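Local atomic coordinates of putative immunoglobulin-blocking virulence protein (Mycoplasma mycoides subsp. capri, PDB entry 7ADK), a protein that probably binds host immunoglobulins and blocks their action, as a virulence factor of the mycoplasma. Residues 241-244 with 245-248; 341-344 with 345-348; 360-364 with 365-369; 534-537 with 538-541. One frame throughout, in Å; residues are numbered along the deposited sequence.

None of the four contacts is fully buried: contacts 1, 2 and 3 are partly buried, whereas contact 4 lies on the surface. Contact 2 sits within helix 339-351 and rests on regular main-chain bonding. Contacts 1 and 3 instead bring a loop into a helix, the first through a turn with a hydroxyl on its carbonyl, the second through a serine N-cap with an arginine laid alongside. Contact 4 is a beta turn with a tyrosine ring packed back on the preceding residues. Contacts 2 and 3 belong to consecutive helices and touch at Asn348 and Tyr360. Contact 3 meets contact 4 through the Asn534 amide, while contact 1 touches none of the others, its nearest atoms being about 9 Å from contact 4.

Contact 1: 241-244 with 245-248; sequences AFQN and TLER
One face of the Phe242 ring carries CB of Leu246, a CH-pi contact in which CB stands 4.2 Å from the centroid of the Phe242 ring, only 12° off the normal and displaced toward the rim. The same leucine reaches the far end of the ring, its CD2 lying 3.7 Å from Phe242 CZ. The second pair of flat groups, the amide of Gln243 and the carboxylate of Glu247, are turned steeply against each other, their planes 74° apart. Gln243 NE2 donates within its own amide plane to the syn side of Glu247 OE2 at 2.8 Å. Both chains bend at chi2, which brings their ends together.

In the backbone the chain makes an alpha-turn: Thr245 N donates to Ala241 O at 2.9 Å, and Thr245 OG1 grips the same carbonyl oxygen at 2.8 Å. The turn leads the loop into helix 247-253. Phe242 packs on Phe214 of helix 209-218 and on Asn281 and Ile285 of helix 280-288, while Thr245 rests on Ile210. Arg248 donates through NE to Ala318 O and through NH1 to Val203 O, tying the start of the helix to strands 318-320 and 203-204.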
loop_
_atom_site.group_PDB
_atom_site.type_symbol
_atom_site.label_atom_id
_atom_site.label_comp_id
_atom_site.label_asym_id
_atom_site.label_seq_id
_atom_site.Cartn_x
_atom_site.Cartn_y
_atom_site.Cartn_z
ATOM N N ALA A 241 -17.557 24.339 -15.433
ATOM C CA ALA A 241 -17.253 25.376 -16.424
ATOM C C ALA A 241 -17.940 26.711 -16.091
ATOM O O ALA A 241 -17.312 27.770 -16.050
ATOM C CB ALA A 241 -17.609 24.847 -17.797
ATOM N N PHE A 242 -19.230 26.675 -15.771
ATOM C CA PHE A 242 -19.799 27.685 -14.890
ATOM C C PHE A 242 -19.212 27.461 -13.479
ATOM O O PHE A 242 -18.651 26.405 -13.207
ATOM C CB PHE A 242 -21.317 27.593 -14.965
ATOM C CG PHE A 242 -22.047 28.719 -14.273
ATOM C CD1 PHE A 242 -22.538 28.541 -12.970
ATOM C CD2 PHE A 242 -22.272 29.934 -14.941
ATOM C CE1 PHE A 242 -23.272 29.562 -12.355
ATOM C CE2 PHE A 242 -23.005 30.954 -14.319
ATOM C CZ PHE A 242 -23.520 30.759 -13.033
ATOM N N GLN A 243 -19.247 28.440 -12.577
ATOM C CA GLN A 243 -18.448 28.375 -11.333
ATOM C C GLN A 243 -16.928 28.188 -11.582
ATOM O O GLN A 243 -16.185 27.672 -10.746
ATOM C CB GLN A 243 -19.056 27.341 -10.361
ATOM C CG GLN A 243 -18.793 27.666 -8.887
ATOM C CD GLN A 243 -19.662 28.815 -8.398
ATOM O OE1 GLN A 243 -20.879 28.730 -8.351
ATOM N NE2 GLN A 243 -19.100 29.926 -8.008
ATOM N N ASN A 244 -16.469 28.608 -12.764
ATOM C CA ASN A 244 -15.067 28.733 -13.154
ATOM C C ASN A 244 -14.913 29.961 -14.066
ATOM O O ASN A 244 -14.087 30.833 -13.819
ATOM C CB ASN A 244 -14.633 27.413 -13.811
ATOM C CG ASN A 244 -13.160 27.302 -14.152
ATOM O OD1 ASN A 244 -12.427 28.271 -14.239
ATOM N ND2 ASN A 244 -12.677 26.111 -14.356
ATOM N N THR A 245 -15.798 30.095 -15.059
ATOM C CA THR A 245 -16.030 31.345 -15.806
ATOM C C THR A 245 -16.818 32.389 -15.014
ATOM O O THR A 245 -16.537 33.568 -15.146
ATOM C CB THR A 245 -16.778 31.100 -17.118
ATOM O OG1 THR A 245 -17.949 30.368 -16.871
ATOM C CG2 THR A 245 -15.950 30.352 -18.140
ATOM N N LEU A 246 -17.768 32.008 -14.151
ATOM C CA LEU A 246 -18.559 32.933 -13.317
ATOM C C LEU A 246 -17.672 33.887 -12.509
ATOM O O LEU A 246 -17.929 35.088 -12.499
ATOM C CB LEU A 246 -19.505 32.129 -12.401
ATOM C CG LEU A 246 -20.278 32.926 -11.329
ATOM C CD1 LEU A 246 -21.185 34.004 -11.901
ATOM C CD2 LEU A 246 -21.131 32.002 -10.492
ATOM N N GLU A 247 -16.600 33.377 -11.914
ATOM C CA GLU A 247 -15.654 34.130 -11.098
ATOM C C GLU A 247 -15.056 35.337 -11.834
ATOM O O GLU A 247 -14.785 36.364 -11.211
ATOM C CB GLU A 247 -14.526 33.200 -10.631
ATOM C CG GLU A 247 -14.833 32.325 -9.404
ATOM C CD GLU A 247 -15.970 31.298 -9.527
ATOM O OE1 GLU A 247 -16.384 30.950 -10.649
ATOM O OE2 GLU A 247 -16.453 30.828 -8.477
ATOM N N ARG A 248 -14.894 35.261 -13.159
ATOM C CA ARG A 248 -14.280 36.312 -13.977
ATOM C C ARG A 248 -15.114 37.588 -14.069
ATOM O O ARG A 248 -14.588 38.653 -14.362
ATOM C CB ARG A 248 -14.033 35.777 -15.383
ATOM C CG ARG A 248 -13.168 34.514 -15.425
ATOM C CD ARG A 248 -12.987 34.040 -16.859
ATOM N NE ARG A 248 -12.252 35.028 -17.648
ATOM C CZ ARG A 248 -11.953 34.957 -18.919
ATOM N NH1 ARG A 248 -12.358 34.005 -19.684
ATOM N NH2 ARG A 248 -11.198 35.865 -19.422
#

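Contact 2: 341-344 with 345-348; sequences TSRL and RRDN
Thr341 O accepts from Arg345 N at 2.8 Å, the first of four successive i to i+4 bonds that make this piece of helix 339-351 regularly alpha-helical. The others join Ser342 to Arg346, Arg343 to Asp347 and Leu344 to Asn348.

Arg345 folds back along the helix toward its N-terminal side. Its CG is anti to the backbone N (chi1 -161°), and a bend at chi3 sets the guanidinium with one face over Thr341 O, which lies 4.1 Å above the plane near its centre; NH2 comes 3.9 Å from Thr341 OG1. Arg343 and Arg346 pass each other at an angle, CG of Arg343 lying 3.8 Å from Arg346 NH2. The charged end of Arg343 turns to Asn169 instead, where NE donates to OD1.

Asp347 binds Arg346 and, through OD2, Tyr167 OH and Trp527 NE1, which join this helix to two loops. Arg346 also makes a cation-pi contact with Tyr167, and its NH2 reaches Gln168 O. The salt bridge is side-on, with both Arg346 NE and Arg346 NH2 donating to the single oxygen Asp347 OD1, each at 2.8 Å, in the guanidinium plane.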
loop_
_atom_site.group_PDB
_atom_site.type_symbol
_atom_site.label_atom_id
_atom_site.label_comp_id
_atom_site.label_asym_id
_atom_site.label_seq_id
_atom_site.Cartn_x
_atom_site.Cartn_y
_atom_site.Cartn_z
ATOM N N THR A 341 9.356 27.838 -23.899
ATOM C CA THR A 341 9.159 27.228 -25.224
ATOM C C THR A 341 10.365 27.374 -26.127
ATOM O O THR A 341 10.654 26.472 -26.896
ATOM C CB THR A 341 7.914 27.749 -25.952
ATOM O OG1 THR A 341 7.964 29.134 -26.184
ATOM C CG2 THR A 341 6.646 27.454 -25.178
ATOM N N SER A 342 11.113 28.472 -26.045
ATOM C CA SER A 342 12.339 28.648 -26.838
ATOM C C SER A 342 13.428 27.655 -26.436
ATOM O O SER A 342 14.095 27.104 -27.309
ATOM C CB SER A 342 12.854 30.082 -26.735
ATOM O OG SER A 342 13.130 30.404 -25.397
ATOM N N ARG A 343 13.567 27.350 -25.139
ATOM C CA ARG A 343 14.423 26.267 -24.640
ATOM C C ARG A 343 13.938 24.902 -25.115
ATOM O O ARG A 343 14.722 24.173 -25.707
ATOM C CB ARG A 343 14.512 26.324 -23.111
ATOM C CG ARG A 343 15.563 25.366 -22.509
ATOM C CD ARG A 343 15.060 24.627 -21.268
ATOM N NE ARG A 343 14.586 25.559 -20.240
ATOM C CZ ARG A 343 13.492 25.464 -19.512
ATOM N NH1 ARG A 343 12.763 24.396 -19.481
ATOM N NH2 ARG A 343 13.107 26.467 -18.796
ATOM N N LEU A 344 12.664 24.541 -24.927
ATOM C CA LEU A 344 12.145 23.251 -25.394
ATOM C C LEU A 344 12.220 23.078 -26.923
ATOM O O LEU A 344 12.507 21.984 -27.395
ATOM C CB LEU A 344 10.707 23.034 -24.901
ATOM C CG LEU A 344 10.589 22.388 -23.514
ATOM C CD1 LEU A 344 10.747 23.381 -22.381
ATOM C CD2 LEU A 344 9.249 21.692 -23.362
ATOM N N ARG A 345 12.030 24.143 -27.708
ATOM C CA ARG A 345 12.218 24.121 -29.168
ATOM C C ARG A 345 13.666 23.831 -29.527
ATOM O O ARG A 345 13.932 22.938 -30.322
ATOM C CB ARG A 345 11.753 25.443 -29.792
ATOM C CG ARG A 345 11.491 25.280 -31.297
ATOM C CD ARG A 345 11.154 26.599 -32.001
ATOM N NE ARG A 345 10.056 27.320 -31.331
ATOM C CZ ARG A 345 10.156 28.409 -30.592
ATOM N NH1 ARG A 345 11.241 29.106 -30.493
ATOM N NH2 ARG A 345 9.139 28.854 -29.932
ATOM N N ARG A 346 14.610 24.565 -28.936
ATOM C CA ARG A 346 16.042 24.357 -29.139
ATOM C C ARG A 346 16.446 22.942 -28.756
ATOM O O ARG A 346 17.102 22.285 -29.550
ATOM C CB ARG A 346 16.798 25.459 -28.387
ATOM C CG ARG A 346 18.303 25.551 -28.693
ATOM C CD ARG A 346 19.181 24.472 -28.055
ATOM N NE ARG A 346 18.909 24.333 -26.619
ATOM C CZ ARG A 346 19.273 25.138 -25.660
ATOM N NH1 ARG A 346 20.080 26.137 -25.812
ATOM N NH2 ARG A 346 18.808 24.928 -24.481
ATOM N N ASP A 347 15.975 22.422 -27.627
ATOM C CA ASP A 347 16.297 21.054 -27.209
ATOM C C ASP A 347 15.697 19.958 -28.115
ATOM O O ASP A 347 16.417 19.057 -28.545
ATOM C CB ASP A 347 15.955 20.822 -25.720
ATOM C CG ASP A 347 16.838 21.549 -24.685
ATOM O OD1 ASP A 347 17.468 22.572 -25.007
ATOM O OD2 ASP A 347 16.946 21.077 -23.529
ATOM N N ASN A 348 14.416 20.022 -28.479
ATOM C CA ASN A 348 13.793 19.042 -29.378
ATOM C C ASN A 348 14.357 19.064 -30.807
ATOM O O ASN A 348 14.356 18.038 -31.486
ATOM C CB ASN A 348 12.275 19.245 -29.392
ATOM C CG ASN A 348 11.576 18.811 -28.122
ATOM O OD1 ASN A 348 11.794 17.749 -27.572
ATOM N ND2 ASN A 348 10.692 19.610 -27.611
#

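Contact 3: 360-364 with 365-369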
loop_
_atom_site.group_PDB
_atom_site.type_symbol
_atom_site.label_atom_id
_atom_site.label_comp_id
_atom_site.label_asym_id
_atom_site.label_seq_id
_atom_site.Cartn_x
_atom_site.Cartn_y
_atom_site.Cartn_z
ATOM N N TYR A 360 6.711 20.891 -28.367
ATOM C CA TYR A 360 5.889 20.024 -27.524
ATOM C C TYR A 360 6.647 18.794 -27.013
ATOM O O TYR A 360 7.474 18.212 -27.717
ATOM C CB TYR A 360 4.636 19.595 -28.289
ATOM C CG TYR A 360 3.936 20.742 -28.984
ATOM C CD1 TYR A 360 3.442 21.828 -28.241
ATOM C CD2 TYR A 360 3.841 20.753 -30.387
ATOM C CE1 TYR A 360 2.867 22.922 -28.900
ATOM C CE2 TYR A 360 3.279 21.853 -31.050
ATOM C CZ TYR A 360 2.794 22.944 -30.305
ATOM O OH TYR A 360 2.250 24.010 -30.925
ATOM N N SER A 361 6.329 18.350 -25.801
ATOM C CA SER A 361 6.727 17.039 -25.284
ATOM C C SER A 361 5.977 15.912 -25.987
ATOM O O SER A 361 4.862 16.100 -26.473
ATOM C CB SER A 361 6.488 16.979 -23.780
ATOM O OG SER A 361 5.130 17.142 -23.481
ATOM N N ARG A 362 6.562 14.715 -26.060
ATOM C CA ARG A 362 5.893 13.561 -26.666
ATOM C C ARG A 362 4.828 12.970 -25.746
ATOM O O ARG A 362 5.002 12.925 -24.533
ATOM C CB ARG A 362 6.915 12.499 -27.060
ATOM C CG ARG A 362 7.963 13.028 -28.045
ATOM C CD ARG A 362 8.799 11.895 -28.614
ATOM N NE ARG A 362 9.397 11.062 -27.567
ATOM C CZ ARG A 362 9.561 9.763 -27.598
ATOM N NH1 ARG A 362 10.153 9.170 -26.629
ATOM N NH2 ARG A 362 9.138 9.005 -28.555
ATOM N N SER A 363 3.733 12.499 -26.336
ATOM C CA SER A 363 2.651 11.785 -25.642
ATOM C C SER A 363 3.127 10.456 -25.068
ATOM O O SER A 363 4.038 9.849 -25.615
ATOM C CB SER A 363 1.505 11.541 -26.622
ATOM O OG SER A 363 0.505 10.709 -26.084
ATOM N N SER A 364 2.465 9.935 -24.038
ATOM C CA SER A 364 2.722 8.603 -23.480
ATOM C C SER A 364 2.650 7.471 -24.516
ATOM O O SER A 364 3.451 6.545 -24.454
ATOM C CB SER A 364 1.728 8.352 -22.351
ATOM O OG SER A 364 1.801 7.039 -21.854
ATOM N N ASP A 365 1.737 7.534 -25.492
ATOM C CA ASP A 365 1.638 6.562 -26.596
ATOM C C ASP A 365 2.808 6.679 -27.582
ATOM O O ASP A 365 3.324 5.663 -28.046
ATOM C CB ASP A 365 0.300 6.704 -27.340
ATOM C CG ASP A 365 -0.914 6.028 -26.679
ATOM O OD1 ASP A 365 -0.809 5.488 -25.556
ATOM O OD2 ASP A 365 -2.004 6.022 -27.300
ATOM N N ARG A 366 3.285 7.899 -27.863
ATOM C CA ARG A 366 4.505 8.144 -28.648
ATOM C C ARG A 366 5.739 7.612 -27.936
ATOM O O ARG A 366 6.592 7.000 -28.568
ATOM C CB ARG A 366 4.713 9.632 -28.966
ATOM C CG ARG A 366 3.912 10.174 -30.156
ATOM C CD ARG A 366 4.678 11.346 -30.781
ATOM N NE ARG A 366 4.008 11.967 -31.930
ATOM C CZ ARG A 366 4.073 11.614 -33.194
ATOM N NH1 ARG A 366 3.577 12.382 -34.103
ATOM N NH2 ARG A 366 4.618 10.508 -33.590
ATOM N N ILE A 367 5.845 7.843 -26.631
ATOM C CA ILE A 367 6.960 7.362 -25.817
ATOM C C ILE A 367 6.944 5.835 -25.744
ATOM O O ILE A 367 7.974 5.221 -25.970
ATOM C CB ILE A 367 6.969 7.992 -24.411
ATOM C CG1 ILE A 367 7.108 9.521 -24.425
ATOM C CG2 ILE A 367 8.140 7.427 -23.600
ATOM C CD1 ILE A 367 6.637 10.143 -23.114
ATOM N N ALA A 368 5.811 5.187 -25.484
ATOM C CA ALA A 368 5.765 3.736 -25.381
ATOM C C ALA A 368 6.093 3.028 -26.706
ATOM O O ALA A 368 6.931 2.127 -26.726
ATOM C CB ALA A 368 4.402 3.326 -24.828
ATOM N N ASN A 369 5.483 3.448 -27.820
ATOM C CA ASN A 369 5.716 2.910 -29.161
ATOM C C ASN A 369 7.057 3.342 -29.775
ATOM O O ASN A 369 7.502 2.745 -30.750
ATOM C CB ASN A 369 4.559 3.323 -30.082
ATOM C CG ASN A 369 3.189 2.764 -29.744
ATOM O OD1 ASN A 369 2.192 3.178 -30.310
ATOM N ND2 ASN A 369 3.053 1.804 -28.862
#
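Ser363 occupies the N-cap position of helix 364-369, its side chain facing Asp365 N. The capping bond itself is weak: Asp365 N donates to Ser363 OG at 3.5 Å. With OG anti to the backbone N of its own residue (chi1 172°), the hydroxyl is placed beside the carbonyl carbon, on the side of Asp365 N.

Main-chain hydrogen bonds carry the turn onward. Ile367 N donates to Ser363 O at 2.9 Å, and Ala368 N to Ser364 O at the same length. At the other end of the helix, Arg450 NH2 from strand 448-454 donates to Ala368 O. Ser364 OG is held from outside, by Thr546 N, so that the serine following the cap links the helix to the loop before strand 547-548.

Packing is led by Arg362 and Ile367, whose side chains cross at a slant. CG1 of Ile367 lies over one face of the Arg362 guanidinium, 3.7 Å above its plane and offset toward the rim, while the other branch, CG2, comes 4.0 Å from NH1. The isoleucine also turns back on the loop, its CD1 lying 3.5 Å from Arg362 O.

Charge and polar bonds fix the arginine from several directions. Its NE forms a salt bridge with Asp532, NH1 donates to Tyr505 OH on strand 502-506, and NH2 to Thr371 O; Tyr372 adds a cation-pi contact. Arg362 NH2 also lies 3.2 Å from Arg366 O, but at an angle too poor for a hydrogen bond.

Contact 4: 534-537 with 538-541; sequences NVSA and EYSS
Ser536 and Asn534 both present oxygens to the CD2-CE2 side of the Tyr539 ring. Ser536 OG comes 3.3 Å from Tyr539 CD2, approaching obliquely, and Asn534 O lies 3.4 Å from Tyr539 CE2, also at a slant. The backbone N of Ser536 lies in the ring plane, beyond the edge. Farther out along the ring, Tyr539 OH passes 4.2 Å from Asn534 CB. These are van der Waals contacts, with the phenol laid back along the chain that precedes it.

The chain reverses in a type I beta turn from Ser536 to Tyr539, with Ala537 and Glu538 at its two central positions. Ser536 OG sits between the backbone N and the carbonyl carbon of its residue (chi1 79°), which directs it into the turn, 4.0 Å from Glu538 CB. Tyr539 CG is anti to its carbonyl carbon (chi1 -72°), and the ring folds toward residues 534-536.

In the next shell, Asn534 ND2 donates to Arg362 O and its backbone N is bonded to Thr547 OG1, tying this part of the loop to residue 362 and to strand 547-548, while Tyr539 packs on Ile545. Beyond the turn, Ser540 OG donates to Ser541 O at 2.7 Å, and Ser541 packs against Leu655 of the lipoprotein chain.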
loop_
_atom_site.group_PDB
_atom_site.type_symbol
_atom_site.label_atom_id
_atom_site.label_comp_id
_atom_site.label_asym_id
_atom_site.label_seq_id
_atom_site.Cartn_x
_atom_site.Cartn_y
_atom_site.Cartn_z
ATOM N N ASN A 534 4.987 13.788 -18.348
ATOM C CA ASN A 534 3.586 13.466 -18.605
ATOM C C ASN A 534 2.819 13.128 -17.314
ATOM O O ASN A 534 2.053 12.166 -17.276
ATOM C CB ASN A 534 3.513 12.384 -19.700
ATOM C CG ASN A 534 3.894 12.854 -21.087
ATOM O OD1 ASN A 534 3.801 13.999 -21.449
ATOM N ND2 ASN A 534 4.304 11.977 -21.924
ATOM N N VAL A 535 2.997 13.916 -16.247
ATOM C CA VAL A 535 2.284 13.730 -14.970
ATOM C C VAL A 535 1.187 14.784 -14.788
ATOM O O VAL A 535 1.426 15.985 -14.858
ATOM C CB VAL A 535 3.237 13.625 -13.758
ATOM C CG1 VAL A 535 4.401 12.679 -14.036
ATOM C CG2 VAL A 535 3.829 14.940 -13.306
ATOM N N SER A 536 -0.048 14.331 -14.569
ATOM C CA SER A 536 -1.183 15.187 -14.199
ATOM C C SER A 536 -2.251 14.430 -13.411
ATOM O O SER A 536 -2.440 13.227 -13.584
ATOM C CB SER A 536 -1.817 15.866 -15.418
ATOM O OG SER A 536 -2.669 15.018 -16.146
ATOM N N ALA A 537 -3.003 15.159 -12.594
ATOM C CA ALA A 537 -4.132 14.641 -11.822
ATOM C C ALA A 537 -5.333 14.212 -12.691
ATOM O O ALA A 537 -6.222 13.503 -12.228
ATOM C CB ALA A 537 -4.530 15.727 -10.828
ATOM N N GLU A 538 -5.384 14.654 -13.945
ATOM C CA GLU A 538 -6.540 14.532 -14.833
ATOM C C GLU A 538 -6.554 13.241 -15.662
ATOM O O GLU A 538 -7.586 12.889 -16.230
ATOM C CB GLU A 538 -6.619 15.782 -15.710
ATOM C CG GLU A 538 -6.881 17.043 -14.873
ATOM C CD GLU A 538 -6.934 18.325 -15.704
ATOM O OE1 GLU A 538 -7.659 19.272 -15.327
ATOM O OE2 GLU A 538 -6.224 18.418 -16.726
ATOM N N TYR A 539 -5.463 12.475 -15.695
ATOM C CA TYR A 539 -5.491 11.094 -16.183
ATOM C C TYR A 539 -6.432 10.215 -15.352
ATOM O O TYR A 539 -6.602 10.417 -14.147
ATOM C CB TYR A 539 -4.086 10.482 -16.186
ATOM C CG TYR A 539 -3.173 11.018 -17.257
ATOM C CD1 TYR A 539 -3.421 10.689 -18.600
ATOM C CD2 TYR A 539 -2.075 11.823 -16.921
ATOM C CE1 TYR A 539 -2.579 11.178 -19.606
ATOM C CE2 TYR A 539 -1.232 12.315 -17.930
ATOM C CZ TYR A 539 -1.481 11.991 -19.276
ATOM O OH TYR A 539 -0.670 12.450 -20.253
ATOM N N SER A 540 -6.991 9.182 -15.976
ATOM C CA SER A 540 -7.658 8.109 -15.243
ATOM C C SER A 540 -6.681 7.414 -14.295
ATOM O O SER A 540 -5.517 7.220 -14.642
ATOM C CB SER A 540 -8.264 7.097 -16.211
ATOM O OG SER A 540 -9.001 6.097 -15.549
ATOM N N SER A 541 -7.135 6.974 -13.122
ATOM C CA SER A 541 -6.432 5.906 -12.411
ATOM C C SER A 541 -6.528 4.606 -13.221
ATOM O O SER A 541 -7.424 4.446 -14.057
ATOM C CB SER A 541 -6.984 5.736 -10.996
ATOM O OG SER A 541 -6.172 4.854 -10.260
#